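Local coordinates for ribokinase (PDB 1VM7), which probably phosphorylates D-ribose at O-5, using ATP and magnesium, to give D-ribose 5-phosphate, at residues 53-65 and 255-267. Numbering follows the deposited sequence.
Sequences KGANQAVTVAKIG and AAGDVFNGAFAVA
Two amides of helix 53-65 grip the carboxylate of Asp258, one on each oxygen. Asn56 ND2 gives Asp258 OD2 a nearly straight bond of 3.0 Å that stays in its own amide plane yet comes down from above the carboxylate plane. On the other oxygen, Gln57 NE2 meets Asp258 OD1 on its anti side at 2.9 Å, more bent. With CG anti to its carbonyl carbon (chi1 -68°), Gln57 runs extended across Asp258, laying CG against the aspartate backbone and its amide beside Asn261. Gln57 OE1 and Asn261 ND2 share a water, and Gln147 and Thr188 hold these same two atoms from outside. Asn56 OD1 is likewise taken, by Gln295, which helps fix which way its amide faces. An alanine in place of Asp258 would probably leave both amide NH2 groups without this acceptor and open a gap beside Lys53 CB.

Farther along, Gly262 suits the crossing because a CB there would clash with Thr60 CB and Gln57 O, and its absence lets the axes approach to 7.7 Å, crossing at -44°. Thr60 fits as a knob among Asp258, Val259, Gly262 and Ala263. Its chi1 of -59° turns OG1 back to Asn56 O (2.7 Å), satisfying the buried hydroxyl, while CG2 presses on Val259 O at 3.5 Å. At the far end, both methyls of Val266 lie against Gly65, CG1 against its CA and CG2 3.6 Å from its N, where a CB on Gly65 would crowd CG2 and clash with Val61 O of its own helix.

Both helices start at the predicted active site of the PfkB (ribokinase) fold: helix 53-65 brings residues predicted to bind the substrate, and helix 256-269 the Gly257-Asp258 pair, predicted to bind ATP, whose aspartate is the likely proton acceptor.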
# COMPACT_ATOMS: atom_id res chain seq x y z
N LYS A 53 -8.14 6.65 14.06
CA LYS A 53 -8.42 6.94 15.50
C LYS A 53 -9.84 6.67 15.91
O LYS A 53 -10.10 6.21 17.01
CB LYS A 53 -8.05 8.36 15.88
CG LYS A 53 -6.56 8.61 15.76
CD LYS A 53 -6.22 10.07 15.83
CE LYS A 53 -4.69 10.26 15.66
NZ LYS A 53 -3.88 9.64 16.75
N GLY A 54 -10.77 6.97 15.01
CA GLY A 54 -12.18 6.73 15.29
C GLY A 54 -12.42 5.29 15.63
O GLY A 54 -13.02 4.98 16.68
N ALA A 55 -11.97 4.40 14.75
CA ALA A 55 -12.20 2.97 14.91
C ALA A 55 -11.53 2.42 16.14
O ALA A 55 -12.07 1.54 16.82
CB ALA A 55 -11.69 2.22 13.69
N ASN A 56 -10.33 2.90 16.40
CA ASN A 56 -9.61 2.45 17.56
C ASN A 56 -10.40 2.78 18.81
O ASN A 56 -10.48 1.96 19.74
CB ASN A 56 -8.20 3.05 17.66
CG ASN A 56 -7.30 2.59 16.57
OD1 ASN A 56 -7.61 1.64 15.83
ND2 ASN A 56 -6.16 3.26 16.45
N GLN A 57 -11.03 3.94 18.82
CA GLN A 57 -11.85 4.34 19.96
C GLN A 57 -13.16 3.58 20.03
O GLN A 57 -13.59 3.18 21.11
CB GLN A 57 -12.03 5.85 19.94
CG GLN A 57 -10.73 6.54 20.21
CD GLN A 57 -10.79 8.03 20.08
OE1 GLN A 57 -11.86 8.62 20.07
NE2 GLN A 57 -9.63 8.65 19.99
N ALA A 58 -13.82 3.40 18.90
CA ALA A 58 -15.06 2.60 18.87
C ALA A 58 -14.80 1.17 19.32
O ALA A 58 -15.57 0.59 20.11
CB ALA A 58 -15.61 2.60 17.51
N VAL A 59 -13.74 0.57 18.81
CA VAL A 59 -13.37 -0.81 19.18
C VAL A 59 -13.04 -0.88 20.68
O VAL A 59 -13.33 -1.89 21.34
CB VAL A 59 -12.18 -1.32 18.34
CG1 VAL A 59 -11.64 -2.67 18.87
CG2 VAL A 59 -12.57 -1.47 16.90
N THR A 60 -12.44 0.19 21.21
CA THR A 60 -12.19 0.27 22.63
C THR A 60 -13.52 0.31 23.39
O THR A 60 -13.72 -0.45 24.33
CB THR A 60 -11.25 1.48 22.99
OG1 THR A 60 -10.00 1.34 22.30
CG2 THR A 60 -11.00 1.54 24.43
N VAL A 61 -14.43 1.17 22.96
CA VAL A 61 -15.72 1.31 23.60
C VAL A 61 -16.44 -0.04 23.63
O VAL A 61 -16.86 -0.47 24.71
CB VAL A 61 -16.54 2.41 22.91
CG1 VAL A 61 -18.00 2.32 23.34
CG2 VAL A 61 -15.92 3.82 23.23
N ALA A 62 -16.51 -0.71 22.48
CA ALA A 62 -17.19 -1.98 22.32
C ALA A 62 -16.57 -3.03 23.21
O ALA A 62 -17.27 -3.70 23.97
CB ALA A 62 -17.17 -2.43 20.84
N LYS A 63 -15.25 -3.13 23.19
CA LYS A 63 -14.56 -4.19 23.91
C LYS A 63 -14.53 -3.96 25.42
O LYS A 63 -14.71 -4.89 26.20
CB LYS A 63 -13.16 -4.35 23.33
CG LYS A 63 -12.49 -5.69 23.64
CD LYS A 63 -11.25 -5.89 22.76
CE LYS A 63 -10.48 -7.13 23.26
NZ LYS A 63 -9.08 -7.11 22.70
N ILE A 64 -14.36 -2.71 25.84
CA ILE A 64 -14.29 -2.42 27.27
C ILE A 64 -15.66 -2.16 27.87
O ILE A 64 -15.91 -2.51 29.02
CB ILE A 64 -13.29 -1.29 27.52
CG1 ILE A 64 -11.92 -1.76 26.96
CG2 ILE A 64 -13.23 -0.92 28.99
CD1 ILE A 64 -10.80 -0.83 27.21
N GLY A 65 -16.54 -1.54 27.08
CA GLY A 65 -17.92 -1.27 27.50
C GLY A 65 -18.82 -2.48 27.44
O GLY A 65 -19.80 -2.56 28.18
N ALA A 255 -1.81 3.80 19.71
CA ALA A 255 -3.25 3.76 20.02
C ALA A 255 -3.57 3.94 21.49
O ALA A 255 -4.73 3.82 21.87
CB ALA A 255 -3.88 2.48 19.46
N ALA A 256 -2.55 4.26 22.31
CA ALA A 256 -2.73 4.40 23.76
C ALA A 256 -3.75 5.50 24.07
O ALA A 256 -4.55 5.36 24.99
CB ALA A 256 -1.42 4.74 24.41
N GLY A 257 -3.72 6.57 23.28
CA GLY A 257 -4.60 7.72 23.48
C GLY A 257 -6.04 7.39 23.11
O GLY A 257 -6.95 7.82 23.79
N ASP A 258 -6.20 6.66 22.02
CA ASP A 258 -7.47 6.11 21.55
C ASP A 258 -8.09 5.17 22.59
O ASP A 258 -9.29 5.23 22.88
CB ASP A 258 -7.25 5.32 20.24
CG ASP A 258 -6.78 6.21 19.09
OD1 ASP A 258 -7.22 7.40 19.04
OD2 ASP A 258 -6.00 5.71 18.22
N VAL A 259 -7.26 4.29 23.13
CA VAL A 259 -7.71 3.43 24.22
C VAL A 259 -8.12 4.27 25.43
O VAL A 259 -9.18 4.05 25.99
CB VAL A 259 -6.64 2.37 24.60
CG1 VAL A 259 -7.06 1.54 25.82
CG2 VAL A 259 -6.42 1.42 23.45
N PHE A 260 -7.30 5.25 25.81
CA PHE A 260 -7.69 6.12 26.89
C PHE A 260 -9.06 6.73 26.63
O PHE A 260 -9.94 6.70 27.49
CB PHE A 260 -6.67 7.22 27.13
CG PHE A 260 -7.11 8.17 28.18
CD1 PHE A 260 -6.99 7.83 29.51
CD2 PHE A 260 -7.79 9.32 27.85
CE1 PHE A 260 -7.45 8.67 30.51
CE2 PHE A 260 -8.27 10.16 28.84
CZ PHE A 260 -8.09 9.84 30.18
N ASN A 261 -9.24 7.34 25.45
CA ASN A 261 -10.48 8.07 25.18
C ASN A 261 -11.71 7.16 25.26
O ASN A 261 -12.70 7.55 25.86
CB ASN A 261 -10.41 8.83 23.84
CG ASN A 261 -9.70 10.18 23.95
OD1 ASN A 261 -8.70 10.29 24.62
ND2 ASN A 261 -10.24 11.20 23.29
N GLY A 262 -11.62 5.96 24.67
CA GLY A 262 -12.74 5.03 24.63
C GLY A 262 -13.09 4.49 25.99
O GLY A 262 -14.26 4.44 26.37
N ALA A 263 -12.07 4.10 26.75
CA ALA A 263 -12.23 3.63 28.12
C ALA A 263 -12.72 4.75 29.04
O ALA A 263 -13.62 4.54 29.85
CB ALA A 263 -10.94 3.08 28.61
N PHE A 264 -12.14 5.95 28.91
CA PHE A 264 -12.66 7.12 29.62
C PHE A 264 -14.17 7.28 29.41
O PHE A 264 -14.91 7.46 30.36
CB PHE A 264 -11.93 8.37 29.15
CG PHE A 264 -12.38 9.61 29.82
CD1 PHE A 264 -12.00 9.87 31.13
CD2 PHE A 264 -13.20 10.51 29.18
CE1 PHE A 264 -12.42 11.00 31.77
CE2 PHE A 264 -13.61 11.67 29.82
CZ PHE A 264 -13.23 11.90 31.11
N ALA A 265 -14.60 7.18 28.16
CA ALA A 265 -15.99 7.36 27.78
C ALA A 265 -16.90 6.25 28.34
O ALA A 265 -18.01 6.53 28.77
CB ALA A 265 -16.08 7.45 26.28
N VAL A 266 -16.42 5.00 28.29
CA VAL A 266 -17.10 3.85 28.92
C VAL A 266 -17.38 4.08 30.38
O VAL A 266 -18.47 3.80 30.85
CB VAL A 266 -16.25 2.53 28.77
CG1 VAL A 266 -16.76 1.40 29.69
CG2 VAL A 266 -16.28 2.04 27.32
N ALA A 267 -16.38 4.60 31.09
CA ALA A 267 -16.51 4.93 32.50
C ALA A 267 -17.61 5.99 32.75
O ALA A 267 -18.52 5.77 33.55
CB ALA A 267 -15.20 5.39 33.02
O HOH W 1 -12.34 11.12 21.26